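PDB 6W6Z: BLUF domain-containing protein from Acinetobacter baumannii, which probably senses blue light through a flavin mononucleotide bound in its BLUF domain. Local coordinates for residues F49-L53 / L125-L129; N102-F107 / F128-I134. All coordinates share one frame; numbering follows the deposited sequence.

Contact 1 of 2, residues F49-L53 / L125-L129; sequences FFQCL and LKFFL. With FMN (flavin mononucleotide), chain B.
The central sheet of the BLUF domain meets helix 125-134 where Phe-50, on strand 48-54, packs against Phe-128, Leu-125 and Leu-129. Helix and strand segments run almost perpendicular, with 11.6 Å between their axes, a spacing filled by side chains. Phe-128 supplies an edge and Phe-50 a face: the ring planes stand at 88° and the centroids lie 5.2 Å apart. Phe-128 CE2 comes to 3.7 Å from Phe-50 CG, above the Phe-50 plane but displaced toward its rim. These values define a T-shaped pair. With CG anti to the backbone N (chi1 168°), the Phe-50 side chain reaches the helix, where two leucine methyls meet its far end at a slant. Leu-125 CD2 approaches Phe-50 CE2 at 3.7 Å, and Leu-129 CD2 lies 3.9 Å from Phe-50 CE1. The same Leu-129 methyl also touches Cys-52 CB, 4.0 Å away.

Alternation along the strand sends Gln-51 away from the helix, to the flavin. Its extended chain brings NE2 within 3.0 Å of FMN N5 in a hydrogen bond with an N-H...N angle of 156°; a second, weak bond joins NE2 to FMN O4. Tyr-7 OH is hydrogen-bonded to Gln-51 OE1, so both ends of the amide are held. Phe-49 lines the same side, taking the FMN C7M methyl over the centre of its ring, 3.8 Å from CG, and Leu-53 CD2 approaches FMN O4. A sheet with flavin on one face, a C-terminal helix on the other and a Tyr-Gln-flavin hydrogen-bond network is characteristic of BLUF photoreceptors.

Contact 2 of 2, residues N102-F107 / F128-I134; sequences NIETFF and FLNELLI
Ile-103 and Phe-107 meet CE1 of Phe-128 between helices 101-109 and 125-134, an antiparallel helix pair beside the BLUF sheet. The short segments run nearly antiparallel, their axes 10.6 Å apart at closest approach. Ile-103 CG2 lies in the plane of the Phe-128 ring, at its edge, 4.0 Å from CE1. Phe-107 CE2 reaches that same CE1 at 3.9 Å. CE1 sits at the edge of the Phe-107 ring, near its plane, but Phe-107 comes obliquely to the Phe-128 ring; although the planes stand at 88°, the centroids are 6.0 Å apart, so the pair is no regular T-shape. Phe-106 meets CD1 of Phe-128 more loosely, also at a slant, through CE2. Ile-103 bridges the apolar and polar parts of the interface: its side chain and that of Glu-131 run alongside each other in opposite senses, with Ile-103 CG1 4.1 Å from Glu-131 CB. Both Ile-103 and Leu-132 also touch Tyr-43 and Val-97, which ties the helix pair to strands 39-45 and 95-98.

Toward the more exposed end, the Glu-131 side chain comes in crosswise to that of Asn-102. A turn about the CB-CG bond of Glu-131 (chi2 -57°) helps swing its carboxylate toward the amide. The amide and carboxylate planes are 67° apart, and Asn-102 ND2 donates to the syn lone pair of Glu-131 OE2 at 2.9 Å, with the oxygen somewhat out of the amide plane.

Contacts 1 and 2 have centres 9 Å apart and meet on helix 125-134, where Phe-128 serves both: CE2 faces the sheet through Phe-50, while CE1 faces helix 101-109. A second bridge is direct, with Leu-132 CD1 of contact 2 lying 3.7 Å from Phe-50 CD1 of contact 1. The flavin is on the far side of the sheet, and contact 1 adjoins it through Gln-51; the Leu-132 side chain is about 8 Å from that of Gln-51 and about 12 Å from FMN. Contact 1 thus borders the flavin through its strand, whereas contact 2 lies a layer further out, behind the sheet.

Contact 1 of 2, residues F49-L53 / L125-L129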
loop_
_atom_site.group_PDB
_atom_site.type_symbol
_atom_site.label_atom_id
_atom_site.label_comp_id
_atom_site.label_asym_id
_atom_site.label_seq_id
_atom_site.Cartn_x
_atom_site.Cartn_y
_atom_site.Cartn_z
ATOM N N PHE A 49 -0.434 -7.524 -1.410
ATOM C CA PHE A 49 -0.286 -6.101 -1.024
ATOM C C PHE A 49 -1.250 -5.733 0.094
ATOM O O PHE A 49 -2.352 -6.241 0.233
ATOM C CB PHE A 49 -0.571 -5.205 -2.220
ATOM C CG PHE A 49 0.346 -5.348 -3.388
ATOM C CD1 PHE A 49 1.614 -4.748 -3.374
ATOM C CD2 PHE A 49 -0.065 -6.017 -4.538
ATOM C CE1 PHE A 49 2.429 -4.813 -4.491
ATOM C CE2 PHE A 49 0.785 -6.116 -5.633
ATOM C CZ PHE A 49 2.027 -5.496 -5.613
ATOM N N PHE A 50 -0.866 -4.705 0.816
ATOM C CA PHE A 50 -1.754 -3.955 1.710
ATOM C C PHE A 50 -1.481 -2.505 1.377
ATOM O O PHE A 50 -0.294 -2.189 1.228
ATOM C CB PHE A 50 -1.507 -4.255 3.187
ATOM C CG PHE A 50 -2.225 -3.273 4.089
ATOM C CD1 PHE A 50 -1.709 -2.003 4.342
ATOM C CD2 PHE A 50 -3.487 -3.573 4.573
ATOM C CE1 PHE A 50 -2.404 -1.091 5.122
ATOM C CE2 PHE A 50 -4.176 -2.665 5.378
ATOM C CZ PHE A 50 -3.652 -1.416 5.623
ATOM N N GLN A 51 -2.511 -1.708 1.144
ATOM C CA GLN A 51 -2.267 -0.278 0.917
ATOM C C GLN A 51 -3.199 0.553 1.777
ATOM O O GLN A 51 -4.393 0.210 1.935
ATOM C CB GLN A 51 -2.393 0.077 -0.557
ATOM C CG GLN A 51 -1.873 1.464 -0.849
ATOM C CD GLN A 51 -1.879 1.812 -2.315
ATOM O OE1 GLN A 51 -2.790 1.427 -3.054
ATOM N NE2 GLN A 51 -0.829 2.504 -2.754
ATOM N N CYS A 52 -2.691 1.677 2.255
ATOM C CA CYS A 52 -3.515 2.713 2.901
ATOM C C CYS A 52 -3.319 4.009 2.122
ATOM O O CYS A 52 -2.162 4.336 1.807
ATOM C CB CYS A 52 -3.131 2.723 4.377
ATOM S SG CYS A 52 -3.515 4.268 5.229
ATOM N N LEU A 53 -4.424 4.642 1.701
ATOM C CA LEU A 53 -4.456 5.942 1.004
ATOM C C LEU A 53 -5.060 6.981 1.948
ATOM O O LEU A 53 -6.126 6.690 2.540
ATOM C CB LEU A 53 -5.304 5.826 -0.264
ATOM C CG LEU A 53 -4.897 4.726 -1.258
ATOM C CD1 LEU A 53 -5.937 4.591 -2.356
ATOM C CD2 LEU A 53 -3.530 5.029 -1.842
ATOM N N LEU A 125 -5.653 -3.497 12.202
ATOM C CA LEU A 125 -5.100 -2.261 11.576
ATOM C C LEU A 125 -4.601 -1.273 12.629
ATOM O O LEU A 125 -3.640 -0.551 12.306
ATOM C CB LEU A 125 -6.156 -1.607 10.670
ATOM C CG LEU A 125 -6.656 -2.483 9.523
ATOM C CD1 LEU A 125 -7.487 -1.664 8.549
ATOM C CD2 LEU A 125 -5.510 -3.184 8.790
ATOM N N LYS A 126 -5.179 -1.262 13.835
ATOM C CA LYS A 126 -4.578 -0.589 15.020
ATOM C C LYS A 126 -3.067 -0.844 14.977
ATOM O O LYS A 126 -2.309 0.113 14.630
ATOM C CB LYS A 126 -5.158 -1.101 16.351
ATOM N N PHE A 127 -2.656 -2.097 15.205
ATOM C CA PHE A 127 -1.231 -2.503 15.345
ATOM C C PHE A 127 -0.529 -2.455 13.986
ATOM O O PHE A 127 0.626 -2.002 13.947
ATOM C CB PHE A 127 -1.087 -3.913 15.914
ATOM N N PHE A 128 -1.185 -2.920 12.916
ATOM C CA PHE A 128 -0.515 -3.071 11.599
ATOM C C PHE A 128 -0.159 -1.712 11.008
ATOM O O PHE A 128 0.994 -1.585 10.542
ATOM C CB PHE A 128 -1.315 -3.874 10.584
ATOM C CG PHE A 128 -0.510 -4.310 9.377
ATOM C CD1 PHE A 128 0.595 -5.142 9.509
ATOM C CD2 PHE A 128 -0.884 -3.906 8.100
ATOM C CE1 PHE A 128 1.305 -5.559 8.393
ATOM C CE2 PHE A 128 -0.177 -4.328 6.985
ATOM C CZ PHE A 128 0.898 -5.177 7.133
ATOM N N LEU A 129 -1.069 -0.744 11.015
ATOM C CA LEU A 129 -0.735 0.608 10.527
ATOM C C LEU A 129 0.421 1.180 11.360
ATOM O O LEU A 129 1.335 1.807 10.771
ATOM C CB LEU A 129 -1.959 1.511 10.583
ATOM C CG LEU A 129 -3.019 1.275 9.522
ATOM C CD1 LEU A 129 -4.206 2.217 9.741
ATOM C CD2 LEU A 129 -2.450 1.459 8.118
HETATM N N1 FMN B . -1.359 4.719 -8.554
HETATM C C2 FMN B . -1.336 5.902 -7.917
HETATM O O2 FMN B . -1.480 6.951 -8.622
HETATM N N3 FMN B . -1.301 5.989 -6.571
HETATM C C4 FMN B . -1.207 4.913 -5.774
HETATM O O4 FMN B . -1.137 4.988 -4.550
HETATM C C4A FMN B . -1.161 3.598 -6.401
HETATM N N5 FMN B . -1.050 2.479 -5.715
HETATM C C5A FMN B . -1.088 1.300 -6.386
HETATM C C6 FMN B . -0.963 0.145 -5.649
HETATM C C7 FMN B . -1.026 -1.092 -6.267
HETATM C C7M FMN B . -0.867 -2.307 -5.407
HETATM C C8 FMN B . -1.067 -1.206 -7.735
HETATM C C8M FMN B . -1.076 -2.595 -8.357
HETATM C C9 FMN B . -1.197 -0.040 -8.471
HETATM C C9A FMN B . -1.166 1.198 -7.840
HETATM N N10 FMN B . -1.226 2.389 -8.554
HETATM C C10 FMN B . -1.252 3.581 -7.856
HETATM C "C1'" FMN B . -1.290 2.442 -10.053
HETATM C "C2'" FMN B . -2.659 2.615 -10.670
HETATM O "O2'" FMN B . -3.364 1.366 -10.576
HETATM C "C3'" FMN B . -2.461 3.003 -12.158
HETATM O "O3'" FMN B . -1.486 2.172 -12.797
HETATM C "C4'" FMN B . -1.920 4.406 -12.349
HETATM O "O4'" FMN B . -2.759 5.349 -11.645
HETATM C "C5'" FMN B . -1.910 4.787 -13.850
HETATM O "O5'" FMN B . -3.226 4.812 -14.444
HETATM P P FMN B . -3.512 5.272 -16.000
HETATM O O1P FMN B . -3.494 3.956 -16.755
HETATM O O2P FMN B . -4.869 5.942 -15.876
HETATM O O3P FMN B . -2.387 6.201 -16.421
#

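Contact 2 of 2, residues N102-F107 / F128-I134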
loop_
_atom_site.group_PDB
_atom_site.type_symbol
_atom_site.label_atom_id
_atom_site.label_comp_id
_atom_site.label_asym_id
_atom_site.label_seq_id
_atom_site.Cartn_x
_atom_site.Cartn_y
_atom_site.Cartn_z
ATOM N N ASN A 102 9.521 -7.237 13.055
ATOM C CA ASN A 102 8.374 -6.776 13.860
ATOM C C ASN A 102 7.066 -7.287 13.223
ATOM O O ASN A 102 6.162 -7.691 13.950
ATOM C CB ASN A 102 8.283 -5.254 13.918
ATOM C CG ASN A 102 9.027 -4.621 15.057
ATOM O OD1 ASN A 102 9.880 -5.257 15.677
ATOM N ND2 ASN A 102 8.705 -3.356 15.306
ATOM N N ILE A 103 6.947 -7.252 11.895
ATOM C CA ILE A 103 5.671 -7.593 11.207
ATOM C C ILE A 103 5.528 -9.111 11.240
ATOM O O ILE A 103 4.436 -9.582 11.464
ATOM C CB ILE A 103 5.663 -7.023 9.780
ATOM C CG1 ILE A 103 5.523 -5.496 9.826
ATOM C CG2 ILE A 103 4.607 -7.688 8.930
ATOM C CD1 ILE A 103 5.929 -4.800 8.547
ATOM N N GLU A 104 6.629 -9.818 11.080
ATOM C CA GLU A 104 6.620 -11.294 11.137
ATOM C C GLU A 104 6.157 -11.681 12.550
ATOM O O GLU A 104 5.256 -12.551 12.669
ATOM C CB GLU A 104 7.987 -11.837 10.798
ATOM C CG GLU A 104 8.266 -11.820 9.313
ATOM C CD GLU A 104 9.732 -11.909 8.942
ATOM O OE1 GLU A 104 10.602 -12.177 9.863
ATOM O OE2 GLU A 104 9.989 -11.790 7.739
ATOM N N THR A 105 6.697 -11.028 13.579
ATOM C CA THR A 105 6.339 -11.313 15.001
ATOM C C THR A 105 4.843 -11.052 15.242
ATOM O O THR A 105 4.175 -11.880 15.857
ATOM C CB THR A 105 7.256 -10.572 15.967
ATOM O OG1 THR A 105 8.556 -11.084 15.699
ATOM C CG2 THR A 105 6.853 -10.794 17.409
ATOM N N PHE A 106 4.295 -9.981 14.673
ATOM C CA PHE A 106 2.866 -9.638 14.803
ATOM C C PHE A 106 1.979 -10.766 14.269
ATOM O O PHE A 106 0.993 -11.219 14.946
ATOM C CB PHE A 106 2.641 -8.307 14.104
ATOM C CG PHE A 106 1.196 -7.929 14.011
ATOM C CD1 PHE A 106 0.489 -7.640 15.169
ATOM C CD2 PHE A 106 0.544 -7.925 12.797
ATOM C CE1 PHE A 106 -0.843 -7.275 15.091
ATOM C CE2 PHE A 106 -0.797 -7.579 12.728
ATOM C CZ PHE A 106 -1.469 -7.229 13.873
ATOM N N PHE A 107 2.311 -11.242 13.071
ATOM C CA PHE A 107 1.531 -12.273 12.356
ATOM C C PHE A 107 1.605 -13.580 13.157
ATOM O O PHE A 107 0.558 -14.223 13.412
ATOM C CB PHE A 107 2.045 -12.402 10.918
ATOM C CG PHE A 107 1.378 -11.492 9.918
ATOM C CD1 PHE A 107 0.249 -11.908 9.236
ATOM C CD2 PHE A 107 1.887 -10.236 9.613
ATOM C CE1 PHE A 107 -0.379 -11.095 8.300
ATOM C CE2 PHE A 107 1.257 -9.425 8.671
ATOM C CZ PHE A 107 0.130 -9.854 8.014
ATOM N N PHE A 128 -1.185 -2.920 12.916
ATOM C CA PHE A 128 -0.515 -3.071 11.599
ATOM C C PHE A 128 -0.159 -1.712 11.008
ATOM O O PHE A 128 0.994 -1.585 10.542
ATOM C CB PHE A 128 -1.315 -3.874 10.584
ATOM C CG PHE A 128 -0.510 -4.310 9.377
ATOM C CD1 PHE A 128 0.595 -5.142 9.509
ATOM C CD2 PHE A 128 -0.884 -3.906 8.100
ATOM C CE1 PHE A 128 1.305 -5.559 8.393
ATOM C CE2 PHE A 128 -0.177 -4.328 6.985
ATOM C CZ PHE A 128 0.898 -5.177 7.133
ATOM N N LEU A 129 -1.069 -0.744 11.015
ATOM C CA LEU A 129 -0.735 0.608 10.527
ATOM C C LEU A 129 0.421 1.180 11.360
ATOM O O LEU A 129 1.335 1.807 10.771
ATOM C CB LEU A 129 -1.959 1.511 10.583
ATOM C CG LEU A 129 -3.019 1.275 9.522
ATOM C CD1 LEU A 129 -4.206 2.217 9.741
ATOM C CD2 LEU A 129 -2.450 1.459 8.118
ATOM N N ASN A 130 0.417 0.965 12.677
ATOM C CA ASN A 130 1.480 1.526 13.538
ATOM C C ASN A 130 2.809 0.895 13.124
ATOM O O ASN A 130 3.786 1.660 13.012
ATOM C CB ASN A 130 1.181 1.397 15.031
ATOM C CG ASN A 130 2.357 1.885 15.843
ATOM O OD1 ASN A 130 2.584 3.093 15.961
ATOM N ND2 ASN A 130 3.164 0.948 16.311
ATOM N N GLU A 131 2.838 -0.413 12.853
ATOM C CA GLU A 131 4.061 -1.126 12.401
ATOM C C GLU A 131 4.513 -0.539 11.067
ATOM O O GLU A 131 5.723 -0.373 10.874
ATOM C CB GLU A 131 3.861 -2.642 12.273
ATOM C CG GLU A 131 3.771 -3.378 13.598
ATOM C CD GLU A 131 4.965 -3.196 14.524
ATOM O OE1 GLU A 131 4.735 -2.952 15.738
ATOM O OE2 GLU A 131 6.129 -3.222 14.028
ATOM N N LEU A 132 3.582 -0.222 10.173
ATOM C CA LEU A 132 3.941 0.351 8.837
ATOM C C LEU A 132 4.477 1.773 9.011
ATOM O O LEU A 132 5.389 2.149 8.252
ATOM C CB LEU A 132 2.727 0.337 7.922
ATOM C CG LEU A 132 2.197 -1.034 7.493
ATOM C CD1 LEU A 132 1.096 -0.844 6.447
ATOM C CD2 LEU A 132 3.303 -1.916 6.937
ATOM N N LEU A 133 3.926 2.538 9.946
ATOM C CA LEU A 133 4.406 3.904 10.252
ATOM C C LEU A 133 5.845 3.844 10.801
ATOM O O LEU A 133 6.659 4.656 10.354
ATOM C CB LEU A 133 3.463 4.577 11.246
ATOM C CG LEU A 133 3.864 5.997 11.649
ATOM C CD1 LEU A 133 3.908 6.930 10.442
ATOM C CD2 LEU A 133 2.915 6.561 12.706
ATOM N N ILE A 134 6.145 2.949 11.740
ATOM C CA ILE A 134 7.464 2.954 12.442
ATOM C C ILE A 134 8.525 2.214 11.623
ATOM O O ILE A 134 9.700 2.530 11.800
ATOM C CB ILE A 134 7.367 2.435 13.891
ATOM C CG1 ILE A 134 7.125 0.924 13.976
ATOM C CG2 ILE A 134 6.332 3.254 14.654
ATOM C CD1 ILE A 134 7.104 0.379 15.393
#